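Sn-glycerol-3-phosphate ABC transporter substrate-binding protein UspB (Mycobacterium tuberculosis, PDB 4MFI) probably delivers glycerophosphocholine to its ABC transporter, acting as the extracytoplasmic substrate-binding subunit of the import system. Local coordinates at residues 147-155 against 339-348; 154-162 against 285-293. All blocks are in the same frame, centred on the assembly; numbering follows the deposited sequence.

Contact 1 of 2, residues 147-155 against 339-348; sequences AVPYARSTP and FSQQTGYLPV
Ala151 sets its methyl group squarely over the middle of the Tyr345 ring: CB lies 3.8 Å from the ring centroid and only 4° off the ring normal, a CH-pi contact that suits a side chain this small. At the edge of the same ring, in its plane, lies the carbonyl oxygen of Arg152, with Tyr345 CD1 3.5 Å from Arg152 O. That oxygen is also the acceptor of the one direct hydrogen bond between the segments, from Leu346 N at 3.0 Å and nearly straight. One water adds a second backbone link: it donates to Tyr150 O and Leu346 O and accepts from Arg152 N, satisfying three polar groups where the chain turns its corner at Ala151.

Just before the corner, the ring of Tyr150 meets that of Phe339, which reaches from the last turns of helix 333-343 with CG anti to the backbone N (chi1 -169°). The two planes meet obliquely at 35°, with centroids 4.7 Å apart, and the Tyr150 hydroxyl is hydrogen-bonded to Glu53. Val348, branched and compact, fills the angle between Pro149 and Arg152: its CB lies 4.0 Å from Pro149 CG, and its CG1 meets the aliphatic part of Arg152. Leu346 runs the other way, its CD1 3.9 Å from Thr154 CG2. Gly344, the first residue past the helix, takes a positive phi, which glycine tolerates easily.

Arg152 bends at chi2 and chi3, and its guanidinium group bonds to Gly305 O and forms a salt bridge with Asp138. The contact thus joins the C-terminal end of helix 333-343 and its following loop to the bulged strand 144-160, which pairs with strand 307-310, while helix 133-137 packs on Pro149 and helix 366-374 on Leu346.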
ATOM      1  N   ALA A 147      11.503  -9.415   1.351  1.00  6.70           N
ATOM      2  CA  ALA A 147      11.372  -8.401   2.388  1.00  5.65           C
ATOM      3  C   ALA A 147      10.337  -8.838   3.409  1.00  6.11           C
ATOM      4  O   ALA A 147       9.653  -9.842   3.215  1.00  7.12           O
ATOM      5  CB  ALA A 147      10.990  -7.044   1.785  1.00  6.99           C
ATOM      6  N   VAL A 148      10.241  -8.077   4.496  1.00  6.45           N
ATOM      7  CA  VAL A 148       9.268  -8.303   5.562  1.00  6.14           C
ATOM      8  C   VAL A 148       8.440  -7.016   5.687  1.00  5.90           C
ATOM      9  O   VAL A 148       9.002  -5.924   5.692  1.00  5.88           O
ATOM     10  CB  VAL A 148      10.002  -8.616   6.892  1.00  6.76           C
ATOM     11  CG1 VAL A 148       9.033  -8.695   8.070  1.00  8.37           C
ATOM     12  CG2 VAL A 148      10.809  -9.905   6.775  1.00  8.29           C
ATOM     13  N   PRO A 149       7.103  -7.130   5.785  1.00  5.80           N
ATOM     14  CA  PRO A 149       6.279  -5.915   5.861  1.00  5.22           C
ATOM     15  C   PRO A 149       6.592  -5.077   7.100  1.00  6.30           C
ATOM     16  O   PRO A 149       6.841  -5.639   8.171  1.00  7.58           O
ATOM     17  CB  PRO A 149       4.852  -6.465   5.950  1.00  6.18           C
ATOM     18  CG  PRO A 149       5.016  -7.845   6.535  1.00  6.62           C
ATOM     19  CD  PRO A 149       6.291  -8.354   5.907  1.00  5.99           C
ATOM     20  N   TYR A 150       6.573  -3.754   6.953  1.00  6.03           N
ATOM     21  CA  TYR A 150       6.992  -2.853   8.026  1.00  5.89           C
ATOM     22  C   TYR A 150       6.028  -1.677   8.192  1.00  6.96           C
ATOM     23  O   TYR A 150       5.416  -1.514   9.248  1.00  8.84           O
ATOM     24  CB  TYR A 150       8.401  -2.351   7.727  1.00  7.23           C
ATOM     25  CG  TYR A 150       8.987  -1.346   8.697  1.00  8.28           C
ATOM     26  CD1 TYR A 150       9.378  -1.723   9.982  1.00 10.10           C
ATOM     27  CD2 TYR A 150       9.207  -0.029   8.307  1.00  8.84           C
ATOM     28  CE1 TYR A 150       9.951  -0.808  10.855  1.00 11.39           C
ATOM     29  CE2 TYR A 150       9.779   0.896   9.173  1.00  9.86           C
ATOM     30  CZ  TYR A 150      10.147   0.502  10.444  1.00 10.88           C
ATOM     31  OH  TYR A 150      10.727   1.415  11.298  1.00 12.10           O
ATOM     32  N   ALA A 151       5.892  -0.862   7.147  1.00  6.65           N
ATOM     33  CA  ALA A 151       5.015   0.311   7.178  1.00  5.52           C
ATOM     34  C   ALA A 151       3.952   0.129   6.104  1.00  5.99           C
ATOM     35  O   ALA A 151       4.136   0.543   4.956  1.00  6.70           O
ATOM     36  CB  ALA A 151       5.819   1.582   6.925  1.00  7.36           C
ATOM     37  N   ARG A 152       2.854  -0.524   6.473  1.00  5.89           N
ATOM     38  CA  ARG A 152       1.868  -0.983   5.500  1.00  5.64           C
ATOM     39  C   ARG A 152       0.526  -0.281   5.655  1.00  5.75           C
ATOM     40  O   ARG A 152       0.126   0.080   6.758  1.00  6.71           O
ATOM     41  CB  ARG A 152       1.689  -2.506   5.599  1.00  6.44           C
ATOM     42  CG  ARG A 152       3.016  -3.305   5.567  1.00  6.67           C
ATOM     43  CD  ARG A 152       3.918  -2.974   4.351  1.00  7.12           C
ATOM     44  NE  ARG A 152       3.098  -2.965   3.149  1.00  7.53           N
ATOM     45  CZ  ARG A 152       2.795  -4.037   2.424  1.00  6.46           C
ATOM     46  NH1 ARG A 152       3.355  -5.220   2.676  1.00  6.37           N
ATOM     47  NH2 ARG A 152       1.953  -3.905   1.411  1.00  9.01           N
ATOM     48  N   SER A 153      -0.160  -0.104   4.529  1.00  5.94           N
ATOM     49  CA  SER A 153      -1.435   0.595   4.470  1.00  5.25           C
ATOM     50  C   SER A 153      -2.347  -0.143   3.505  1.00  6.29           C
ATOM     51  O   SER A 153      -1.905  -1.050   2.794  1.00  7.63           O
ATOM     52  CB  SER A 153      -1.202   1.991   3.918  1.00  8.11           C
ATOM     53  OG  SER A 153      -0.621   1.879   2.629  1.00 12.90           O
ATOM     54  N   THR A 154      -3.621   0.240   3.484  1.00  6.16           N
ATOM     55  CA  THR A 154      -4.544  -0.190   2.437  1.00  5.43           C
ATOM     56  C   THR A 154      -5.440   0.987   2.088  1.00  6.06           C
ATOM     57  O   THR A 154      -5.487   1.978   2.821  1.00  6.64           O
ATOM     58  CB  THR A 154      -5.481  -1.342   2.883  1.00  6.58           C
ATOM     59  OG1 THR A 154      -6.480  -0.823   3.767  1.00  8.06           O
ATOM     60  CG2 THR A 154      -4.720  -2.476   3.549  1.00  7.42           C
ATOM     61  N   PRO A 155      -6.171   0.887   0.974  1.00  5.56           N
ATOM     62  CA  PRO A 155      -7.239   1.869   0.780  1.00  5.65           C
ATOM     63  C   PRO A 155      -8.373   1.655   1.788  1.00  5.26           C
ATOM     64  O   PRO A 155      -8.534   0.567   2.357  1.00  5.81           O
ATOM     65  CB  PRO A 155      -7.723   1.571  -0.643  1.00  6.26           C
ATOM     66  CG  PRO A 155      -6.534   0.938  -1.314  1.00  5.77           C
ATOM     67  CD  PRO A 155      -5.954   0.073  -0.234  1.00  5.48           C
ATOM     68  N   PHE A 339       4.400   0.379  16.695  1.00 10.63           N
ATOM     69  CA  PHE A 339       4.657   1.178  15.505  1.00 10.61           C
ATOM     70  C   PHE A 339       3.347   1.695  14.908  1.00  9.64           C
ATOM     71  O   PHE A 339       3.242   2.872  14.537  1.00 10.31           O
ATOM     72  CB  PHE A 339       5.432   0.353  14.473  1.00  9.56           C
ATOM     73  CG  PHE A 339       5.966   1.162  13.323  1.00  9.64           C
ATOM     74  CD1 PHE A 339       7.071   1.989  13.491  1.00 11.64           C
ATOM     75  CD2 PHE A 339       5.390   1.066  12.064  1.00 11.09           C
ATOM     76  CE1 PHE A 339       7.578   2.725  12.429  1.00 12.37           C
ATOM     77  CE2 PHE A 339       5.890   1.802  10.996  1.00 11.74           C
ATOM     78  CZ  PHE A 339       6.987   2.634  11.184  1.00 12.84           C
ATOM     79  N   SER A 340       2.351   0.817  14.838  1.00 11.23           N
ATOM     80  CA  SER A 340       1.023   1.173  14.336  1.00 11.53           C
ATOM     81  C   SER A 340       0.379   2.289  15.158  1.00 12.19           C
ATOM     82  O   SER A 340      -0.153   3.251  14.605  1.00 13.00           O
ATOM     83  CB  SER A 340       0.113  -0.062  14.329  1.00 12.49           C
ATOM     84  OG  SER A 340      -1.208   0.282  13.949  1.00 13.21           O
ATOM     85  N   GLN A 341       0.426   2.158  16.480  1.00 12.27           N
ATOM     86  CA  GLN A 341      -0.163   3.165  17.362  1.00 13.87           C
ATOM     87  C   GLN A 341       0.504   4.528  17.210  1.00 13.81           C
ATOM     88  O   GLN A 341      -0.146   5.566  17.344  1.00 16.72           O
ATOM     89  CB  GLN A 341      -0.072   2.705  18.817  1.00 15.40           C
ATOM     90  CG  GLN A 341      -0.920   1.484  19.115  1.00 18.10           C
ATOM     91  CD  GLN A 341      -0.432   0.707  20.320  1.00 21.63           C
ATOM     92  OE1 GLN A 341       0.329   1.217  21.148  1.00 26.02           O
ATOM     93  NE2 GLN A 341      -0.867  -0.545  20.423  1.00 20.28           N
ATOM     94  N   GLN A 342       1.799   4.519  16.914  1.00 13.29           N
ATOM     95  CA  GLN A 342       2.562   5.757  16.810  1.00 13.73           C
ATOM     96  C   GLN A 342       2.458   6.436  15.447  1.00 13.63           C
ATOM     97  O   GLN A 342       2.636   7.652  15.351  1.00 16.51           O
ATOM     98  CB  GLN A 342       4.035   5.498  17.139  1.00 14.60           C
ATOM     99  CG  GLN A 342       4.284   5.105  18.582  1.00 15.82           C
ATOM    100  CD  GLN A 342       3.804   6.166  19.548  1.00 17.85           C
ATOM    101  OE1 GLN A 342       4.142   7.342  19.410  1.00 21.08           O
ATOM    102  NE2 GLN A 342       3.005   5.760  20.527  1.00 20.26           N
ATOM    103  N   THR A 343       2.161   5.663  14.401  1.00 11.79           N
ATOM    104  CA  THR A 343       2.309   6.154  13.027  1.00 11.87           C
ATOM    105  C   THR A 343       1.047   6.117  12.172  1.00 10.74           C
ATOM    106  O   THR A 343       0.939   6.856  11.192  1.00 13.33           O
ATOM    107  CB  THR A 343       3.348   5.323  12.254  1.00 10.71           C
ATOM    108  OG1 THR A 343       2.870   3.979  12.126  1.00  9.54           O
ATOM    109  CG2 THR A 343       4.687   5.321  12.965  1.00 12.14           C
ATOM    110  N   GLY A 344       0.117   5.229  12.504  1.00  9.78           N
ATOM    111  CA  GLY A 344      -1.067   5.057  11.683  1.00  9.46           C
ATOM    112  C   GLY A 344      -0.937   3.967  10.636  1.00 10.52           C
ATOM    113  O   GLY A 344      -1.915   3.644   9.954  1.00 11.77           O
ATOM    114  N   TYR A 345       0.262   3.402  10.493  1.00  9.11           N
ATOM    115  CA  TYR A 345       0.425   2.203   9.674  1.00  7.27           C
ATOM    116  C   TYR A 345      -0.250   1.032  10.379  1.00  7.19           C
ATOM    117  O   TYR A 345      -0.590   1.126  11.560  1.00 11.43           O
ATOM    118  CB  TYR A 345       1.905   1.925   9.368  1.00  8.32           C
ATOM    119  CG  TYR A 345       2.468   2.956   8.429  1.00  8.77           C
ATOM    120  CD1 TYR A 345       2.083   2.983   7.095  1.00 11.93           C
ATOM    121  CD2 TYR A 345       3.354   3.928   8.878  1.00 10.38           C
ATOM    122  CE1 TYR A 345       2.571   3.944   6.230  1.00 13.97           C
ATOM    123  CE2 TYR A 345       3.847   4.889   8.016  1.00 12.01           C
ATOM    124  CZ  TYR A 345       3.451   4.896   6.698  1.00 13.86           C
ATOM    125  OH  TYR A 345       3.937   5.855   5.839  1.00 18.54           O
ATOM    126  N   LEU A 346      -0.464  -0.058   9.656  1.00  7.24           N
ATOM    127  CA  LEU A 346      -1.245  -1.176  10.172  1.00  7.77           C
ATOM    128  C   LEU A 346      -0.342  -2.241  10.794  1.00  7.78           C
ATOM    129  O   LEU A 346       0.750  -2.498  10.291  1.00 10.45           O
ATOM    130  CB  LEU A 346      -2.081  -1.778   9.038  1.00  9.42           C
ATOM    131  CG  LEU A 346      -2.995  -0.770   8.335  1.00  8.99           C
ATOM    132  CD1 LEU A 346      -3.735  -1.402   7.164  1.00 11.72           C
ATOM    133  CD2 LEU A 346      -3.972  -0.159   9.329  1.00 12.50           C
ATOM    134  N   PRO A 347      -0.793  -2.874  11.892  1.00  7.58           N
ATOM    135  CA  PRO A 347       0.011  -3.956  12.477  1.00  7.92           C
ATOM    136  C   PRO A 347       0.208  -5.082  11.466  1.00  7.20           C
ATOM    137  O   PRO A 347      -0.755  -5.478  10.798  1.00  9.08           O
ATOM    138  CB  PRO A 347      -0.842  -4.433  13.665  1.00  9.84           C
ATOM    139  CG  PRO A 347      -1.778  -3.292  13.960  1.00 10.86           C
ATOM    140  CD  PRO A 347      -2.036  -2.631  12.639  1.00  9.05           C
ATOM    141  N   VAL A 348       1.435  -5.592  11.348  1.00  7.24           N
ATOM    142  CA  VAL A 348       1.734  -6.564  10.300  1.00  6.42           C
ATOM    143  C   VAL A 348       1.642  -8.013  10.780  1.00  6.76           C
ATOM    144  O   VAL A 348       1.844  -8.941   9.992  1.00  7.98           O
ATOM    145  CB  VAL A 348       3.116  -6.303   9.656  1.00  6.35           C
ATOM    146  CG1 VAL A 348       3.223  -4.846   9.199  1.00  6.79           C
ATOM    147  CG2 VAL A 348       4.254  -6.644  10.623  1.00  8.09           C
TER
HETATM  148  O   HOH W   1       2.720  -1.321   9.076  1.00  9.05           O

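Contact 2 of 2, residues 154-162 against 285-293; sequences TPLFYYNKA and FDFGAAPLP
With CG between its backbone N and carbonyl carbon (chi1 68°), Tyr159 swings its ring across the neighbouring strand, while Asn160, its CG turned opposite the backbone N (chi1 -179°), lays its amide on Phe285. The Tyr159 ring takes Gly288 CA over one face, 3.9 Å from the ring centroid. Gly288 suits the place because, having no side chain, it lets the ring lie directly on its CA. The Asn160 amide stacks almost parallel to the Phe285 ring, 4° apart, with ND2 3.5 Å from CE1 of Phe285 and offset toward the rim. Its OD1 caps the following helix by accepting from Ala163 N, which suits asparagine to the N-cap.

Paired backbone bonds join Phe157 to Ala290 and Tyr159 to Gly288, Gly288 N reaching Tyr159 O at 2.8 Å. Lys161 N extends the ladder to Asp286 O at 2.9 Å. The extended lysine chain then passes the carboxylate, its CD 3.4 Å from Asp286 OD2. The charged ends do not touch: two waters bridge them, and Lys161 NZ makes its salt bridge with Asp171, which also accepts from Tyr159 OH.

Small Ala289 admits Leu156 CD2 at 3.8 Å from its CB, and at the other end of the pairing Leu292 CD1 packs against Pro155 CB. On the face bearing Tyr158 and Phe287, helix 276-282 packs against both rings. Strand 268-272 flanks strand 155-160 on its far edge, so strand 155-160 lies between two antiparallel neighbours. This antiparallel part of a mixed sheet, with its strand-to-helix step at the Asn160 N-cap, belongs to an alpha/beta lobe of a solute-binding protein of the PBP clan.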
ATOM      1  N   THR A 154      -3.621   0.240   3.484  1.00  6.16           N
ATOM      2  CA  THR A 154      -4.544  -0.190   2.437  1.00  5.43           C
ATOM      3  C   THR A 154      -5.440   0.987   2.088  1.00  6.06           C
ATOM      4  O   THR A 154      -5.487   1.978   2.821  1.00  6.64           O
ATOM      5  CB  THR A 154      -5.481  -1.342   2.883  1.00  6.58           C
ATOM      6  OG1 THR A 154      -6.480  -0.823   3.767  1.00  8.06           O
ATOM      7  CG2 THR A 154      -4.720  -2.476   3.549  1.00  7.42           C
ATOM      8  N   PRO A 155      -6.171   0.887   0.974  1.00  5.56           N
ATOM      9  CA  PRO A 155      -7.239   1.869   0.780  1.00  5.65           C
ATOM     10  C   PRO A 155      -8.373   1.655   1.788  1.00  5.26           C
ATOM     11  O   PRO A 155      -8.534   0.567   2.357  1.00  5.81           O
ATOM     12  CB  PRO A 155      -7.723   1.571  -0.643  1.00  6.26           C
ATOM     13  CG  PRO A 155      -6.534   0.938  -1.314  1.00  5.77           C
ATOM     14  CD  PRO A 155      -5.954   0.073  -0.234  1.00  5.48           C
ATOM     15  N   LEU A 156      -9.154   2.707   1.995  1.00  5.76           N
ATOM     16  CA  LEU A 156     -10.273   2.699   2.924  1.00  5.95           C
ATOM     17  C   LEU A 156     -11.368   3.568   2.312  1.00  4.68           C
ATOM     18  O   LEU A 156     -11.068   4.543   1.623  1.00  6.26           O
ATOM     19  CB  LEU A 156      -9.819   3.285   4.258  1.00  8.30           C
ATOM     20  CG  LEU A 156     -10.677   2.998   5.483  1.00  8.80           C
ATOM     21  CD1 LEU A 156     -10.781   1.502   5.720  1.00 10.52           C
ATOM     22  CD2 LEU A 156     -10.081   3.704   6.702  1.00 10.88           C
ATOM     23  N   PHE A 157     -12.631   3.211   2.543  1.00  4.48           N
ATOM     24  CA  PHE A 157     -13.759   3.979   2.017  1.00  4.75           C
ATOM     25  C   PHE A 157     -14.259   4.931   3.102  1.00  4.83           C
ATOM     26  O   PHE A 157     -14.803   4.502   4.115  1.00  7.28           O
ATOM     27  CB  PHE A 157     -14.876   3.028   1.551  1.00  5.35           C
ATOM     28  CG  PHE A 157     -15.972   3.703   0.770  1.00  5.01           C
ATOM     29  CD1 PHE A 157     -16.982   4.412   1.419  1.00  5.83           C
ATOM     30  CD2 PHE A 157     -16.013   3.605  -0.618  1.00  7.59           C
ATOM     31  CE1 PHE A 157     -18.001   5.044   0.686  1.00  7.84           C
ATOM     32  CE2 PHE A 157     -17.030   4.216  -1.353  1.00  7.45           C
ATOM     33  CZ  PHE A 157     -18.023   4.940  -0.701  1.00  8.53           C
ATOM     34  N   TYR A 158     -14.048   6.225   2.894  1.00  4.55           N
ATOM     35  CA  TYR A 158     -14.459   7.244   3.848  1.00  4.37           C
ATOM     36  C   TYR A 158     -15.803   7.817   3.429  1.00  5.16           C
ATOM     37  O   TYR A 158     -16.020   8.086   2.243  1.00  5.16           O
ATOM     38  CB  TYR A 158     -13.425   8.372   3.885  1.00  5.79           C
ATOM     39  CG  TYR A 158     -12.067   7.972   4.418  1.00  5.13           C
ATOM     40  CD1 TYR A 158     -11.773   8.103   5.771  1.00  7.23           C
ATOM     41  CD2 TYR A 158     -11.065   7.482   3.574  1.00  4.79           C
ATOM     42  CE1 TYR A 158     -10.533   7.763   6.278  1.00  8.49           C
ATOM     43  CE2 TYR A 158      -9.808   7.124   4.081  1.00  6.81           C
ATOM     44  CZ  TYR A 158      -9.553   7.268   5.439  1.00  7.91           C
ATOM     45  OH  TYR A 158      -8.318   6.941   5.971  1.00  9.88           O
ATOM     46  N   TYR A 159     -16.703   8.029   4.384  1.00  4.58           N
ATOM     47  CA  TYR A 159     -18.000   8.615   4.049  1.00  4.63           C
ATOM     48  C   TYR A 159     -18.515   9.611   5.076  1.00  5.12           C
ATOM     49  O   TYR A 159     -18.302   9.457   6.281  1.00  7.17           O
ATOM     50  CB  TYR A 159     -19.054   7.548   3.726  1.00  6.56           C
ATOM     51  CG  TYR A 159     -19.511   6.657   4.869  1.00  5.48           C
ATOM     52  CD1 TYR A 159     -18.786   5.523   5.240  1.00  6.49           C
ATOM     53  CD2 TYR A 159     -20.699   6.918   5.546  1.00  7.27           C
ATOM     54  CE1 TYR A 159     -19.227   4.689   6.270  1.00  7.97           C
ATOM     55  CE2 TYR A 159     -21.147   6.095   6.568  1.00  7.63           C
ATOM     56  CZ  TYR A 159     -20.407   4.987   6.935  1.00  7.55           C
ATOM     57  OH  TYR A 159     -20.865   4.177   7.950  1.00  9.70           O
ATOM     58  N   ASN A 160     -19.176  10.640   4.559  1.00  5.36           N
ATOM     59  CA  ASN A 160     -19.748  11.727   5.338  1.00  6.47           C
ATOM     60  C   ASN A 160     -21.136  11.296   5.811  1.00  6.44           C
ATOM     61  O   ASN A 160     -22.042  11.082   4.995  1.00  6.70           O
ATOM     62  CB  ASN A 160     -19.810  12.949   4.418  1.00  6.95           C
ATOM     63  CG  ASN A 160     -20.358  14.181   5.085  1.00  7.97           C
ATOM     64  OD1 ASN A 160     -21.357  14.136   5.797  1.00  9.24           O
ATOM     65  ND2 ASN A 160     -19.721  15.317   4.811  1.00  8.87           N
ATOM     66  N   LYS A 161     -21.307  11.154   7.125  1.00  6.19           N
ATOM     67  CA  LYS A 161     -22.562  10.623   7.660  1.00  6.96           C
ATOM     68  C   LYS A 161     -23.737  11.574   7.486  1.00  7.59           C
ATOM     69  O   LYS A 161     -24.866  11.123   7.332  1.00  9.46           O
ATOM     70  CB  LYS A 161     -22.406  10.193   9.116  1.00  9.07           C
ATOM     71  CG  LYS A 161     -21.483   9.009   9.262  1.00 11.16           C
ATOM     72  CD  LYS A 161     -21.778   8.225  10.519  1.00 11.72           C
ATOM     73  CE  LYS A 161     -20.845   7.041  10.642  1.00 12.47           C
ATOM     74  NZ  LYS A 161     -21.233   6.184  11.791  1.00 16.21           N
ATOM     75  N   ALA A 162     -23.484  12.880   7.502  1.00  8.11           N
ATOM     76  CA  ALA A 162     -24.562  13.833   7.260  1.00  9.30           C
ATOM     77  C   ALA A 162     -25.096  13.691   5.837  1.00  9.36           C
ATOM     78  O   ALA A 162     -26.307  13.740   5.619  1.00 10.35           O
ATOM     79  CB  ALA A 162     -24.107  15.258   7.527  1.00 11.24           C
ATOM     80  N   PHE A 285     -17.423  17.135  10.908  1.00 11.30           N
ATOM     81  CA  PHE A 285     -18.684  16.426  10.743  1.00 10.76           C
ATOM     82  C   PHE A 285     -18.443  14.969  11.121  1.00 10.94           C
ATOM     83  O   PHE A 285     -17.296  14.525  11.180  1.00 11.92           O
ATOM     84  CB  PHE A 285     -19.162  16.522   9.287  1.00 10.67           C
ATOM     85  CG  PHE A 285     -18.142  16.050   8.284  1.00  9.87           C
ATOM     86  CD1 PHE A 285     -18.097  14.719   7.895  1.00 10.07           C
ATOM     87  CD2 PHE A 285     -17.235  16.934   7.726  1.00 11.64           C
ATOM     88  CE1 PHE A 285     -17.154  14.279   6.988  1.00 10.54           C
ATOM     89  CE2 PHE A 285     -16.286  16.495   6.812  1.00 11.04           C
ATOM     90  CZ  PHE A 285     -16.251  15.167   6.444  1.00 11.21           C
ATOM     91  N   ASP A 286     -19.517  14.230  11.372  1.00 10.83           N
ATOM     92  CA  ASP A 286     -19.409  12.813  11.696  1.00 10.49           C
ATOM     93  C   ASP A 286     -19.089  12.054  10.416  1.00  8.71           C
ATOM     94  O   ASP A 286     -19.768  12.230   9.398  1.00  9.33           O
ATOM     95  CB  ASP A 286     -20.731  12.315  12.283  1.00 13.15           C
ATOM     96  CG  ASP A 286     -20.626  10.935  12.898  1.00 21.81           C
ATOM     97  OD1 ASP A 286     -19.496  10.430  13.081  1.00 25.98           O
ATOM     98  OD2 ASP A 286     -21.688  10.361  13.221  1.00 24.22           O
ATOM     99  N   PHE A 287     -18.058  11.217  10.455  1.00  9.47           N
ATOM    100  CA  PHE A 287     -17.723  10.408   9.292  1.00  8.31           C
ATOM    101  C   PHE A 287     -17.534   8.944   9.654  1.00  8.22           C
ATOM    102  O   PHE A 287     -17.236   8.590  10.806  1.00 10.02           O
ATOM    103  CB  PHE A 287     -16.498  10.967   8.538  1.00  9.03           C
ATOM    104  CG  PHE A 287     -15.183  10.727   9.232  1.00  8.67           C
ATOM    105  CD1 PHE A 287     -14.731  11.598  10.211  1.00 10.86           C
ATOM    106  CD2 PHE A 287     -14.386   9.647   8.880  1.00  9.28           C
ATOM    107  CE1 PHE A 287     -13.520  11.383  10.847  1.00 11.70           C
ATOM    108  CE2 PHE A 287     -13.169   9.421   9.513  1.00 10.00           C
ATOM    109  CZ  PHE A 287     -12.733  10.294  10.495  1.00 11.56           C
ATOM    110  N   GLY A 288     -17.732   8.092   8.660  1.00  6.86           N
ATOM    111  CA  GLY A 288     -17.493   6.674   8.807  1.00  7.06           C
ATOM    112  C   GLY A 288     -16.320   6.202   7.969  1.00  6.84           C
ATOM    113  O   GLY A 288     -15.887   6.855   7.009  1.00  6.54           O
ATOM    114  N   ALA A 289     -15.790   5.055   8.365  1.00  7.56           N
ATOM    115  CA  ALA A 289     -14.817   4.328   7.570  1.00  7.82           C
ATOM    116  C   ALA A 289     -15.407   2.961   7.293  1.00  8.03           C
ATOM    117  O   ALA A 289     -16.014   2.357   8.173  1.00  9.55           O
ATOM    118  CB  ALA A 289     -13.509   4.198   8.317  1.00  9.49           C
ATOM    119  N   ALA A 290     -15.236   2.490   6.062  1.00  6.85           N
ATOM    120  CA  ALA A 290     -15.757   1.206   5.630  1.00  6.13           C
ATOM    121  C   ALA A 290     -14.698   0.492   4.807  1.00  7.21           C
ATOM    122  O   ALA A 290     -13.876   1.138   4.138  1.00  6.85           O
ATOM    123  CB  ALA A 290     -17.017   1.409   4.799  1.00  7.12           C
ATOM    124  N   PRO A 291     -14.708  -0.846   4.840  1.00  6.44           N
ATOM    125  CA  PRO A 291     -13.846  -1.570   3.905  1.00  6.95           C
ATOM    126  C   PRO A 291     -14.339  -1.323   2.490  1.00  7.05           C
ATOM    127  O   PRO A 291     -15.509  -0.967   2.279  1.00  8.04           O
ATOM    128  CB  PRO A 291     -14.061  -3.037   4.295  1.00  7.18           C
ATOM    129  CG  PRO A 291     -15.418  -3.073   4.883  1.00  7.76           C
ATOM    130  CD  PRO A 291     -15.597  -1.747   5.593  1.00  6.94           C
ATOM    131  N   LEU A 292     -13.454  -1.494   1.520  1.00  6.30           N
ATOM    132  CA  LEU A 292     -13.877  -1.402   0.134  1.00  6.73           C
ATOM    133  C   LEU A 292     -14.865  -2.532  -0.152  1.00  7.03           C
ATOM    134  O   LEU A 292     -14.779  -3.598   0.455  1.00  8.63           O
ATOM    135  CB  LEU A 292     -12.676  -1.496  -0.806  1.00  6.92           C
ATOM    136  CG  LEU A 292     -11.916  -0.196  -1.094  1.00  8.59           C
ATOM    137  CD1 LEU A 292     -11.368   0.486   0.158  1.00 11.41           C
ATOM    138  CD2 LEU A 292     -10.814  -0.487  -2.099  1.00  7.30           C
ATOM    139  N   PRO A 293     -15.807  -2.307  -1.082  1.00  6.39           N
ATOM    140  CA  PRO A 293     -16.673  -3.410  -1.504  1.00  8.16           C
ATOM    141  C   PRO A 293     -15.848  -4.599  -1.989  1.00  6.94           C
ATOM    142  O   PRO A 293     -14.817  -4.442  -2.652  1.00  8.48           O
ATOM    143  CB  PRO A 293     -17.445  -2.816  -2.683  1.00  9.28           C
ATOM    144  CG  PRO A 293     -17.429  -1.342  -2.446  1.00  8.97           C
ATOM    145  CD  PRO A 293     -16.114  -1.054  -1.794  1.00  6.95           C
TER
HETATM  146  O   HOH W   2     -22.153   7.740  14.001  1.00 35.83           O
HETATM  147  O   HOH W   3     -19.630   7.883  13.793  1.00 41.48           O
HETATM  148  O   HOH W   4     -21.570  14.087   9.151  1.00 32.58           O

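In the fold
Both contacts are strung along one long strand, 144-160, and share Thr154 and Pro155, with their centres about 19 Å apart. Contact 1 lies near the middle of the molecule, about 9 Å from the chain centre, whereas contact 2 is farther out, at about 18 Å. In sequence, the partner of contact 2 (285-293) comes before that of contact 1 (339-348). Gln374 of helix 366-374 bonds to Pro155 O and Leu292 N, and the same helix touches Leu346 of contact 1. Such a long strand, turning a corner at Ala151, probably runs from one lobe toward the other, as in the two-lobed solute-binding fold, whose ligand usually sits in the cleft between lobes.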